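Local coordinates for protein congerin-2 (Conger myriaster, PDB 1IS3) that binds beta-galactosides such as lactose as a homodimeric galectin of the conger eel, its physiological role being not yet known, at residues Arg29-Asn33 against Phe86-Ile90; Asp39-Met45 against Leu60-Asn66; Phe92-Phe97 against Phe109-Asp115. One frame throughout, in Å; residues are numbered along the deposited sequence.

The three contacts sample a galectin beta sandwich from its middle to one end. Contact 1 is core: it spans the two sheets, and the touching is almost wholly apolar, with one threonine hydroxyl among the hydrocarbon groups. Contacts 2 and 3 are hairpin pairings, each within one sheet and each running from a buried part to a more exposed open end, with backbone hydrogen bonds as their main chemistry. Strand 29-34 pairs with strand 40-48, so contacts 1 and 2 share the sugar-binding sheet and both reach the galactose; strand 85-92 lies beside strand 96-100, which puts contact 3 in the other sheet. Arg112 of contact 3 nevertheless hydrogen-bonds Asn61 and Ser62 of contact 2.

Contact 1: residues Arg29-Asn33 against Phe86-Ile90; sequences RFSIN and FQTTI. With GAL (beta-D-galactopyranose), chain B.
Both Phe30 and Phe86 set CG between their own backbone N and carbonyl carbon (chi1 70° and 64°), which brings the two rings together from opposite directions between the strands. There they form an offset stack, centroids 4.9 Å apart and planes inclined by 30°. Phe30 CZ lies over one face of the Phe86 ring, toward its rim, while Phe30 CE2 comes within 3.7 Å of Phe86 CZ. Ile32 continues the layer with its two branches going to different partners. Its CD1 meets Thr88 OG1 tip to tip at 4.1 Å and also approaches the Phe86 ring at CE2; its CG2 slides past Ile90 CD1, 4.2 Å away. The strand segments, 10.8 Å apart at closest approach, belong to the two facing sheets of the galectin beta sandwich, a jelly-roll-like fold, and their meeting is wholly buried. Val23 and Leu123 touch both phenylalanine rings, and His47 stacks on Phe30. The alternate residues of strand 29-33 serve the other face of its sheet, where the sugar binds. Arg29 NH1 gives a nearly straight bond of 2.8 Å to galactose O3, which lies at the edge of the guanidinium and in its plane; the same nitrogen is salt-bridged to Asp46, while Tyr51 makes a cation-pi contact with the group. Asn33 ND2 donates to Ser31 OG over 2.9 Å.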
loop_
_atom_site.group_PDB
_atom_site.type_symbol
_atom_site.label_atom_id
_atom_site.label_comp_id
_atom_site.label_asym_id
_atom_site.label_seq_id
_atom_site.Cartn_x
_atom_site.Cartn_y
_atom_site.Cartn_z
ATOM N N ARG A 29 4.058 -22.128 2.499
ATOM C CA ARG A 29 2.793 -21.501 2.117
ATOM C C ARG A 29 2.907 -19.984 2.275
ATOM O O ARG A 29 3.744 -19.479 3.045
ATOM C CB ARG A 29 1.653 -22.018 3.013
ATOM C CG ARG A 29 1.938 -21.726 4.478
ATOM C CD ARG A 29 1.134 -22.477 5.512
ATOM N NE ARG A 29 -0.194 -21.969 5.639
ATOM C CZ ARG A 29 -0.795 -21.658 6.807
ATOM N NH1 ARG A 29 -2.034 -21.223 6.746
ATOM N NH2 ARG A 29 -0.240 -21.723 8.006
ATOM N N PHE A 30 2.093 -19.225 1.590
ATOM C CA PHE A 30 1.994 -17.784 1.855
ATOM C C PHE A 30 0.530 -17.421 1.586
ATOM O O PHE A 30 -0.168 -18.123 0.832
ATOM C CB PHE A 30 2.901 -16.927 0.959
ATOM C CG PHE A 30 2.536 -16.818 -0.514
ATOM C CD1 PHE A 30 2.970 -17.805 -1.419
ATOM C CD2 PHE A 30 1.748 -15.739 -0.966
ATOM C CE1 PHE A 30 2.604 -17.718 -2.776
ATOM C CE2 PHE A 30 1.398 -15.665 -2.315
ATOM C CZ PHE A 30 1.818 -16.657 -3.218
ATOM N N SER A 31 0.023 -16.338 2.163
ATOM C CA SER A 31 -1.358 -15.957 1.888
ATOM C C SER A 31 -1.509 -14.492 1.515
ATOM O O SER A 31 -0.668 -13.687 1.924
ATOM C CB SER A 31 -2.247 -16.244 3.102
ATOM O OG SER A 31 -1.884 -15.605 4.317
ATOM N N ILE A 32 -2.577 -14.168 0.801
ATOM C CA ILE A 32 -2.973 -12.795 0.547
ATOM C C ILE A 32 -4.284 -12.650 1.364
ATOM O O ILE A 32 -5.193 -13.508 1.309
ATOM C CB ILE A 32 -3.227 -12.579 -0.974
ATOM C CG1 ILE A 32 -1.905 -12.779 -1.755
ATOM C CG2 ILE A 32 -3.846 -11.173 -1.198
ATOM C CD1 ILE A 32 -2.132 -13.039 -3.299
ATOM N N ASN A 33 -4.419 -11.547 2.096
ATOM C CA ASN A 33 -5.526 -11.370 3.042
ATOM C C ASN A 33 -6.179 -10.002 2.855
ATOM O O ASN A 33 -5.433 -9.019 2.744
ATOM C CB ASN A 33 -5.002 -11.467 4.481
ATOM C CG ASN A 33 -4.336 -12.798 4.734
ATOM O OD1 ASN A 33 -5.033 -13.778 4.948
ATOM N ND2 ASN A 33 -3.021 -12.934 4.641
ATOM N N PHE A 86 4.713 -13.990 -9.220
ATOM C CA PHE A 86 3.289 -14.232 -9.443
ATOM C C PHE A 86 2.623 -12.851 -9.521
ATOM O O PHE A 86 3.203 -11.844 -9.062
ATOM C CB PHE A 86 2.699 -15.034 -8.282
ATOM C CG PHE A 86 2.711 -14.338 -6.930
ATOM C CD1 PHE A 86 3.793 -14.497 -6.073
ATOM C CD2 PHE A 86 1.645 -13.510 -6.536
ATOM C CE1 PHE A 86 3.813 -13.836 -4.836
ATOM C CE2 PHE A 86 1.686 -12.853 -5.302
ATOM C CZ PHE A 86 2.772 -13.017 -4.453
ATOM N N GLN A 87 1.396 -12.804 -10.035
ATOM C CA GLN A 87 0.620 -11.568 -10.154
ATOM C C GLN A 87 -0.843 -11.946 -9.934
ATOM O O GLN A 87 -1.302 -12.903 -10.567
ATOM C CB GLN A 87 0.822 -10.996 -11.547
ATOM C CG GLN A 87 0.116 -9.678 -11.703
ATOM C CD GLN A 87 0.614 -8.915 -12.921
ATOM O OE1 GLN A 87 -0.168 -8.381 -13.701
ATOM N NE2 GLN A 87 1.921 -8.802 -13.138
ATOM N N THR A 88 -1.568 -11.255 -9.058
ATOM C CA THR A 88 -2.951 -11.571 -8.757
ATOM C C THR A 88 -3.744 -10.280 -8.748
ATOM O O THR A 88 -3.280 -9.252 -8.221
ATOM C CB THR A 88 -3.073 -12.248 -7.378
ATOM O OG1 THR A 88 -2.173 -13.361 -7.431
ATOM C CG2 THR A 88 -4.481 -12.705 -7.041
ATOM N N THR A 89 -4.941 -10.378 -9.318
ATOM C CA THR A 89 -5.869 -9.264 -9.336
ATOM C C THR A 89 -7.175 -9.685 -8.660
ATOM O O THR A 89 -7.694 -10.788 -8.891
ATOM C CB THR A 89 -6.177 -8.794 -10.800
ATOM O OG1 THR A 89 -4.929 -8.317 -11.311
ATOM C CG2 THR A 89 -7.221 -7.665 -10.914
ATOM N N ILE A 90 -7.679 -8.804 -7.811
ATOM C CA ILE A 90 -8.882 -9.050 -7.041
ATOM C C ILE A 90 -9.848 -7.882 -7.214
ATOM O O ILE A 90 -9.435 -6.709 -7.215
ATOM C CB ILE A 90 -8.503 -9.234 -5.535
ATOM C CG1 ILE A 90 -7.509 -10.377 -5.374
ATOM C CG2 ILE A 90 -9.777 -9.463 -4.695
ATOM C CD1 ILE A 90 -6.897 -10.485 -3.972
HETATM C C1 GAL B . -5.822 -23.580 8.706
HETATM C C2 GAL B . -4.557 -22.745 8.858
HETATM C C3 GAL B . -4.890 -21.261 8.882
HETATM C C4 GAL B . -5.731 -20.889 7.657
HETATM C C5 GAL B . -6.958 -21.791 7.606
HETATM C C6 GAL B . -7.825 -21.519 6.407
HETATM O O2 GAL B . -3.904 -23.099 10.062
HETATM O O3 GAL B . -3.688 -20.506 8.894
HETATM O O4 GAL B . -4.972 -21.033 6.462
HETATM O O5 GAL B . -6.557 -23.172 7.543
HETATM O O6 GAL B . -8.991 -22.323 6.439
#

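Contact 2: residues Asp39-Met45 against Leu60-Asn66; sequences DSIAMHM and LNSLVHN. With GAL (beta-D-galactopyranose), chain B.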
loop_
_atom_site.group_PDB
_atom_site.type_symbol
_atom_site.label_atom_id
_atom_site.label_comp_id
_atom_site.label_asym_id
_atom_site.label_seq_id
_atom_site.Cartn_x
_atom_site.Cartn_y
_atom_site.Cartn_z
ATOM N N ASP A 39 -6.974 -10.271 12.645
ATOM C CA ASP A 39 -7.925 -11.182 13.273
ATOM C C ASP A 39 -9.332 -11.024 12.691
ATOM O O ASP A 39 -10.305 -11.546 13.244
ATOM C CB ASP A 39 -7.989 -10.949 14.810
ATOM C CG ASP A 39 -8.549 -12.152 15.567
ATOM O OD1 ASP A 39 -9.394 -11.972 16.451
ATOM O OD2 ASP A 39 -8.157 -13.274 15.248
ATOM N N SER A 40 -9.487 -10.311 11.573
ATOM C CA SER A 40 -10.779 -10.082 10.979
ATOM C C SER A 40 -10.494 -10.045 9.482
ATOM O O SER A 40 -10.061 -9.003 8.960
ATOM C CB SER A 40 -11.303 -8.758 11.498
ATOM O OG SER A 40 -12.579 -8.554 10.910
ATOM N N ILE A 41 -10.651 -11.176 8.768
ATOM C CA ILE A 41 -10.233 -11.277 7.361
ATOM C C ILE A 41 -11.425 -11.782 6.576
ATOM O O ILE A 41 -11.957 -12.876 6.855
ATOM C CB ILE A 41 -9.017 -12.275 7.206
ATOM C CG1 ILE A 41 -7.809 -11.787 8.024
ATOM C CG2 ILE A 41 -8.603 -12.369 5.739
ATOM C CD1 ILE A 41 -6.703 -12.845 8.156
ATOM N N ALA A 42 -11.865 -10.986 5.619
ATOM C CA ALA A 42 -13.000 -11.368 4.789
ATOM C C ALA A 42 -12.608 -12.374 3.673
ATOM O O ALA A 42 -13.389 -13.254 3.273
ATOM C CB ALA A 42 -13.611 -10.122 4.133
ATOM N N MET A 43 -11.377 -12.273 3.165
ATOM C CA MET A 43 -10.931 -13.199 2.138
ATOM C C MET A 43 -9.463 -13.515 2.440
ATOM O O MET A 43 -8.611 -12.616 2.357
ATOM C CB MET A 43 -11.085 -12.536 0.773
ATOM C CG MET A 43 -11.016 -13.477 -0.445
ATOM S SD MET A 43 -9.399 -14.206 -0.699
ATOM C CE MET A 43 -8.433 -12.796 -1.181
ATOM N N HIS A 44 -9.206 -14.733 2.915
ATOM C CA HIS A 44 -7.876 -15.278 3.121
ATOM C C HIS A 44 -7.594 -16.228 1.940
ATOM O O HIS A 44 -8.387 -17.147 1.762
ATOM C CB HIS A 44 -7.847 -16.038 4.453
ATOM C CG HIS A 44 -6.602 -16.918 4.715
ATOM N ND1 HIS A 44 -5.375 -16.536 5.063
ATOM C CD2 HIS A 44 -6.573 -18.314 4.731
ATOM C CE1 HIS A 44 -4.614 -17.586 5.302
ATOM N NE2 HIS A 44 -5.350 -18.655 5.098
ATOM N N MET A 45 -6.535 -16.087 1.140
ATOM C CA MET A 45 -6.249 -16.976 0.035
ATOM C C MET A 45 -4.860 -17.548 0.347
ATOM O O MET A 45 -3.820 -16.860 0.243
ATOM C CB MET A 45 -6.248 -16.143 -1.204
ATOM C CG MET A 45 -5.890 -16.966 -2.395
ATOM S SD MET A 45 -5.787 -15.858 -3.831
ATOM C CE MET A 45 -6.133 -17.135 -4.981
ATOM N N LEU A 60 -9.188 -21.143 0.491
ATOM C CA LEU A 60 -9.815 -19.851 0.741
ATOM C C LEU A 60 -10.749 -19.914 1.952
ATOM O O LEU A 60 -11.460 -20.918 2.153
ATOM C CB LEU A 60 -10.605 -19.411 -0.489
ATOM C CG LEU A 60 -9.677 -19.121 -1.673
ATOM C CD1 LEU A 60 -9.567 -20.370 -2.538
ATOM C CD2 LEU A 60 -10.205 -17.942 -2.444
ATOM N N ASN A 61 -10.740 -18.876 2.783
ATOM C CA ASN A 61 -11.594 -18.854 3.960
ATOM C C ASN A 61 -11.737 -17.448 4.539
ATOM O O ASN A 61 -11.109 -16.508 4.032
ATOM C CB ASN A 61 -11.014 -19.808 5.021
ATOM C CG ASN A 61 -12.044 -20.431 5.983
ATOM O OD1 ASN A 61 -13.184 -20.000 6.082
ATOM N ND2 ASN A 61 -11.679 -21.433 6.756
ATOM N N SER A 62 -12.611 -17.253 5.522
ATOM C CA SER A 62 -12.744 -16.004 6.234
ATOM C C SER A 62 -12.464 -16.313 7.701
ATOM O O SER A 62 -12.679 -17.445 8.201
ATOM C CB SER A 62 -14.149 -15.476 6.017
ATOM O OG SER A 62 -15.098 -16.441 6.466
ATOM N N LEU A 63 -11.996 -15.279 8.394
ATOM C CA LEU A 63 -11.625 -15.330 9.784
ATOM C C LEU A 63 -12.449 -14.268 10.479
ATOM O O LEU A 63 -12.411 -13.098 10.062
ATOM C CB LEU A 63 -10.145 -15.021 9.964
ATOM C CG LEU A 63 -9.593 -14.955 11.376
ATOM C CD1 LEU A 63 -9.665 -16.306 12.057
ATOM C CD2 LEU A 63 -8.133 -14.581 11.311
ATOM N N VAL A 64 -13.178 -14.679 11.516
ATOM C CA VAL A 64 -14.029 -13.761 12.278
ATOM C C VAL A 64 -13.346 -13.450 13.609
ATOM O O VAL A 64 -12.860 -14.354 14.302
ATOM C CB VAL A 64 -15.417 -14.423 12.501
ATOM C CG1 VAL A 64 -16.325 -13.569 13.416
ATOM C CG2 VAL A 64 -16.090 -14.558 11.127
ATOM N N HIS A 65 -13.306 -12.164 13.964
ATOM C CA HIS A 65 -12.599 -11.707 15.142
ATOM C C HIS A 65 -13.128 -12.376 16.410
ATOM O O HIS A 65 -14.335 -12.455 16.621
ATOM C CB HIS A 65 -12.729 -10.171 15.197
ATOM C CG HIS A 65 -12.045 -9.612 16.433
ATOM N ND1 HIS A 65 -10.751 -9.652 16.756
ATOM C CD2 HIS A 65 -12.725 -9.055 17.494
ATOM C CE1 HIS A 65 -10.612 -9.166 17.978
ATOM N NE2 HIS A 65 -11.801 -8.813 18.403
ATOM N N ASN A 66 -12.221 -12.900 17.219
ATOM C CA ASN A 66 -12.537 -13.611 18.455
ATOM C C ASN A 66 -13.445 -14.809 18.240
ATOM O O ASN A 66 -14.030 -15.315 19.195
ATOM C CB ASN A 66 -13.190 -12.659 19.471
ATOM C CG ASN A 66 -12.993 -13.060 20.936
ATOM O OD1 ASN A 66 -13.826 -12.721 21.813
ATOM N ND2 ASN A 66 -11.892 -13.725 21.303
HETATM C C1 GAL B . -5.822 -23.580 8.706
HETATM C C2 GAL B . -4.557 -22.745 8.858
HETATM C C3 GAL B . -4.890 -21.261 8.882
HETATM C C4 GAL B . -5.731 -20.889 7.657
HETATM C C5 GAL B . -6.958 -21.791 7.606
HETATM C C6 GAL B . -7.825 -21.519 6.407
HETATM O O2 GAL B . -3.904 -23.099 10.062
HETATM O O3 GAL B . -3.688 -20.506 8.894
HETATM O O4 GAL B . -4.972 -21.033 6.462
HETATM O O5 GAL B . -6.557 -23.172 7.543
HETATM O O6 GAL B . -8.991 -22.323 6.439
HETATM O O HOH W 1 -10.419 -14.941 15.430
HETATM O O HOH W 2 -14.464 -10.122 12.289
#
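Asp39 OD1 is gripped by two donors of the 60-66 segment: the backbone N of Asn66, 3.1 Å away on the syn side but tilted out of the carboxylate plane, and His65 ND1, whose bond is weak because it is strongly bent. The imidazole and carboxylate planes are 85° apart. Water 1 lies within hydrogen-bonding distance of Asp39 OD2 and Val64 O, and water 2 joins Ser40 OG, also hydrogen-bonded to Glu36, to the backbone N of His65, so solvent helps to close this open end. Leu63 CD2 lies against Ile41 CD1 at 3.9 Å and also reaches Asp39 CA. Backbone bonds run both ways between Ile41 and Leu63 and again between His44 and Asn61. Between these pairs of the antiparallel hairpin the register slips by one residue, and Ala42 and Met43 together face Val34 of the neighbouring strand 29-34 in a classic beta bulge. On the sugar-binding face of this galectin sheet, His44 NE2 lies 2.8 Å from galactose O4, hydrogen-bonded and near the ring plane. Asn61 ND2 gives an almost straight bond of 2.8 Å to galactose O6. With CG anti to the backbone N (chi1 -152°), Asn61 also directs OD1 to its neighbour Ser62 N, and Arg112 holds the same oxygen. The reverse face is apolar: Met43 SD packs on Leu60 CD2 at 4.2 Å, against Phe109 of the opposing sheet.

Contact 3: residues Phe92-Phe97 against Phe109-Asp115; sequences FDTHTF and FPNRNKD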
loop_
_atom_site.group_PDB
_atom_site.type_symbol
_atom_site.label_atom_id
_atom_site.label_comp_id
_atom_site.label_asym_id
_atom_site.label_seq_id
_atom_site.Cartn_x
_atom_site.Cartn_y
_atom_site.Cartn_z
ATOM N N PHE A 92 -14.404 -7.125 -6.266
ATOM C CA PHE A 92 -15.493 -7.752 -5.554
ATOM C C PHE A 92 -16.761 -6.939 -5.666
ATOM O O PHE A 92 -16.716 -5.737 -5.997
ATOM C CB PHE A 92 -15.127 -7.931 -4.058
ATOM C CG PHE A 92 -14.941 -6.647 -3.255
ATOM C CD1 PHE A 92 -13.700 -6.015 -3.224
ATOM C CD2 PHE A 92 -16.030 -6.078 -2.559
ATOM C CE1 PHE A 92 -13.553 -4.820 -2.508
ATOM C CE2 PHE A 92 -15.870 -4.888 -1.845
ATOM C CZ PHE A 92 -14.634 -4.261 -1.822
ATOM N N ASP A 93 -17.901 -7.615 -5.492
ATOM C CA ASP A 93 -19.119 -6.856 -5.305
ATOM C C ASP A 93 -19.670 -7.299 -3.959
ATOM O O ASP A 93 -18.968 -8.024 -3.249
ATOM C CB ASP A 93 -20.121 -7.126 -6.424
ATOM C CG ASP A 93 -20.502 -8.567 -6.701
ATOM O OD1 ASP A 93 -20.873 -8.801 -7.845
ATOM O OD2 ASP A 93 -20.422 -9.418 -5.820
ATOM N N THR A 94 -20.940 -7.019 -3.597
ATOM C CA THR A 94 -21.365 -7.419 -2.243
ATOM C C THR A 94 -21.581 -8.888 -2.026
ATOM O O THR A 94 -21.759 -9.352 -0.911
ATOM C CB THR A 94 -22.667 -6.756 -1.774
ATOM O OG1 THR A 94 -23.619 -6.939 -2.811
ATOM C CG2 THR A 94 -22.406 -5.313 -1.314
ATOM N N HIS A 95 -21.565 -9.638 -3.120
ATOM C CA HIS A 95 -21.771 -11.074 -3.018
ATOM C C HIS A 95 -20.575 -11.969 -3.262
ATOM O O HIS A 95 -20.540 -13.087 -2.734
ATOM C CB HIS A 95 -22.851 -11.522 -3.988
ATOM C CG HIS A 95 -24.181 -10.954 -3.553
ATOM N ND1 HIS A 95 -24.895 -9.987 -4.124
ATOM C CD2 HIS A 95 -24.807 -11.329 -2.384
ATOM C CE1 HIS A 95 -25.926 -9.755 -3.324
ATOM N NE2 HIS A 95 -25.858 -10.570 -2.288
ATOM N N THR A 96 -19.579 -11.479 -4.016
ATOM C CA THR A 96 -18.529 -12.341 -4.530
ATOM C C THR A 96 -17.181 -11.639 -4.614
ATOM O O THR A 96 -17.177 -10.503 -5.120
ATOM C CB THR A 96 -18.886 -12.822 -5.981
ATOM O OG1 THR A 96 -20.208 -13.342 -5.926
ATOM C CG2 THR A 96 -17.893 -13.831 -6.541
ATOM N N PHE A 97 -16.092 -12.295 -4.198
ATOM C CA PHE A 97 -14.727 -11.885 -4.540
ATOM C C PHE A 97 -14.331 -12.590 -5.835
ATOM O O PHE A 97 -14.497 -13.800 -5.976
ATOM C CB PHE A 97 -13.663 -12.273 -3.513
ATOM C CG PHE A 97 -13.771 -11.434 -2.235
ATOM C CD1 PHE A 97 -13.013 -10.271 -2.121
ATOM C CD2 PHE A 97 -14.593 -11.853 -1.190
ATOM C CE1 PHE A 97 -13.070 -9.519 -0.957
ATOM C CE2 PHE A 97 -14.653 -11.099 -0.020
ATOM C CZ PHE A 97 -13.890 -9.934 0.090
ATOM N N PHE A 109 -15.013 -16.458 -4.569
ATOM C CA PHE A 109 -15.205 -16.863 -3.183
ATOM C C PHE A 109 -16.303 -15.936 -2.669
ATOM O O PHE A 109 -16.277 -14.756 -3.024
ATOM C CB PHE A 109 -13.890 -16.656 -2.447
ATOM C CG PHE A 109 -13.966 -16.971 -0.969
ATOM C CD1 PHE A 109 -14.057 -18.294 -0.540
ATOM C CD2 PHE A 109 -13.939 -15.913 -0.038
ATOM C CE1 PHE A 109 -14.120 -18.545 0.831
ATOM C CE2 PHE A 109 -14.003 -16.177 1.327
ATOM C CZ PHE A 109 -14.092 -17.491 1.756
ATOM N N PRO A 110 -17.331 -16.356 -1.929
ATOM C CA PRO A 110 -18.378 -15.475 -1.441
ATOM C C PRO A 110 -17.874 -14.350 -0.518
ATOM O O PRO A 110 -16.966 -14.510 0.314
ATOM C CB PRO A 110 -19.341 -16.421 -0.730
ATOM C CG PRO A 110 -18.433 -17.500 -0.211
ATOM C CD PRO A 110 -17.485 -17.713 -1.386
ATOM N N ASN A 111 -18.531 -13.207 -0.656
ATOM C CA ASN A 111 -18.327 -12.084 0.264
ATOM C C ASN A 111 -19.316 -12.358 1.399
ATOM O O ASN A 111 -20.450 -11.870 1.401
ATOM C CB ASN A 111 -18.668 -10.792 -0.452
ATOM C CG ASN A 111 -18.457 -9.540 0.362
ATOM O OD1 ASN A 111 -18.399 -8.465 -0.223
ATOM N ND2 ASN A 111 -18.300 -9.544 1.659
ATOM N N ARG A 112 -18.900 -13.142 2.376
ATOM C CA ARG A 112 -19.757 -13.641 3.441
ATOM C C ARG A 112 -20.361 -12.594 4.347
ATOM O O ARG A 112 -21.494 -12.731 4.819
ATOM C CB ARG A 112 -18.961 -14.626 4.274
ATOM C CG ARG A 112 -18.663 -15.883 3.465
ATOM C CD ARG A 112 -17.714 -16.819 4.194
ATOM N NE ARG A 112 -17.633 -18.109 3.519
ATOM C CZ ARG A 112 -16.709 -19.031 3.782
ATOM N NH1 ARG A 112 -16.755 -20.159 3.082
ATOM N NH2 ARG A 112 -15.750 -18.838 4.675
ATOM N N ASN A 113 -19.681 -11.489 4.620
ATOM C CA ASN A 113 -20.290 -10.480 5.476
ATOM C C ASN A 113 -21.018 -9.416 4.689
ATOM O O ASN A 113 -21.601 -8.522 5.288
ATOM C CB ASN A 113 -19.270 -9.749 6.326
ATOM C CG ASN A 113 -18.208 -10.592 6.980
ATOM O OD1 ASN A 113 -17.116 -10.038 7.165
ATOM N ND2 ASN A 113 -18.346 -11.889 7.267
ATOM N N LYS A 114 -21.016 -9.460 3.356
ATOM C CA LYS A 114 -21.627 -8.474 2.470
ATOM C C LYS A 114 -20.978 -7.087 2.655
ATOM O O LYS A 114 -21.623 -6.046 2.565
ATOM C CB LYS A 114 -23.153 -8.414 2.733
ATOM C CG LYS A 114 -23.944 -9.703 2.472
ATOM C CD LYS A 114 -24.356 -9.747 1.014
ATOM C CE LYS A 114 -25.351 -8.635 0.586
ATOM N NZ LYS A 114 -26.672 -8.668 1.224
ATOM N N ASP A 115 -19.671 -7.063 2.943
ATOM C CA ASP A 115 -18.921 -5.822 3.124
ATOM C C ASP A 115 -18.712 -5.038 1.834
ATOM O O ASP A 115 -18.564 -5.599 0.756
ATOM C CB ASP A 115 -17.549 -6.108 3.725
ATOM C CG ASP A 115 -17.578 -6.578 5.176
ATOM O OD1 ASP A 115 -16.911 -7.559 5.512
ATOM O OD2 ASP A 115 -18.264 -5.965 5.977
#
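Phe97 and Phe109 form an antiparallel hydrogen-bonded pair, in which Phe97 N reaches Phe109 O at 2.7 Å and Phe109 N returns to Phe97 O. Beyond it, Asn111 N donates to His95 O over 2.9 Å; the bond is straight at the hydrogen, but the donor stands well above the carbonyl plane. Phe97 turns its ring edge to the oxygens of Phe109 and Pro110, and its CE2 touches Asn111 CA at 3.8 Å. Phe97 CD2 lies near the plane of the Phe109 ring, at its edge, 4.3 Å from Phe109 CD2. These residues belong to one end of a beta hairpin, strands 96-100 and 106-110, in the galectin sheet opposite the sugar-binding one; Phe97 and Phe109 both pack on Met43 of that other sheet. Past the pairing the chains part into two turns. Asp93 OD2 accepts from the N atoms of both His95 and Thr96; the His95 N bond makes an Asx turn, the Thr96 N bond an Asx motif. Asn111 centres an inverse gamma turn and opens a type I turn ending at Lys114. Asn111 CB lies 3.4 Å from Thr94 O. Lys114, bent at chi2, chi3 and chi4, folds its aliphatic chain back over Thr94, CD at 3.3 Å from Thr94 O, and runs alongside His95. Phe109 CZ sits over the centre of the Arg112 guanidinium, 3.6 Å from its plane.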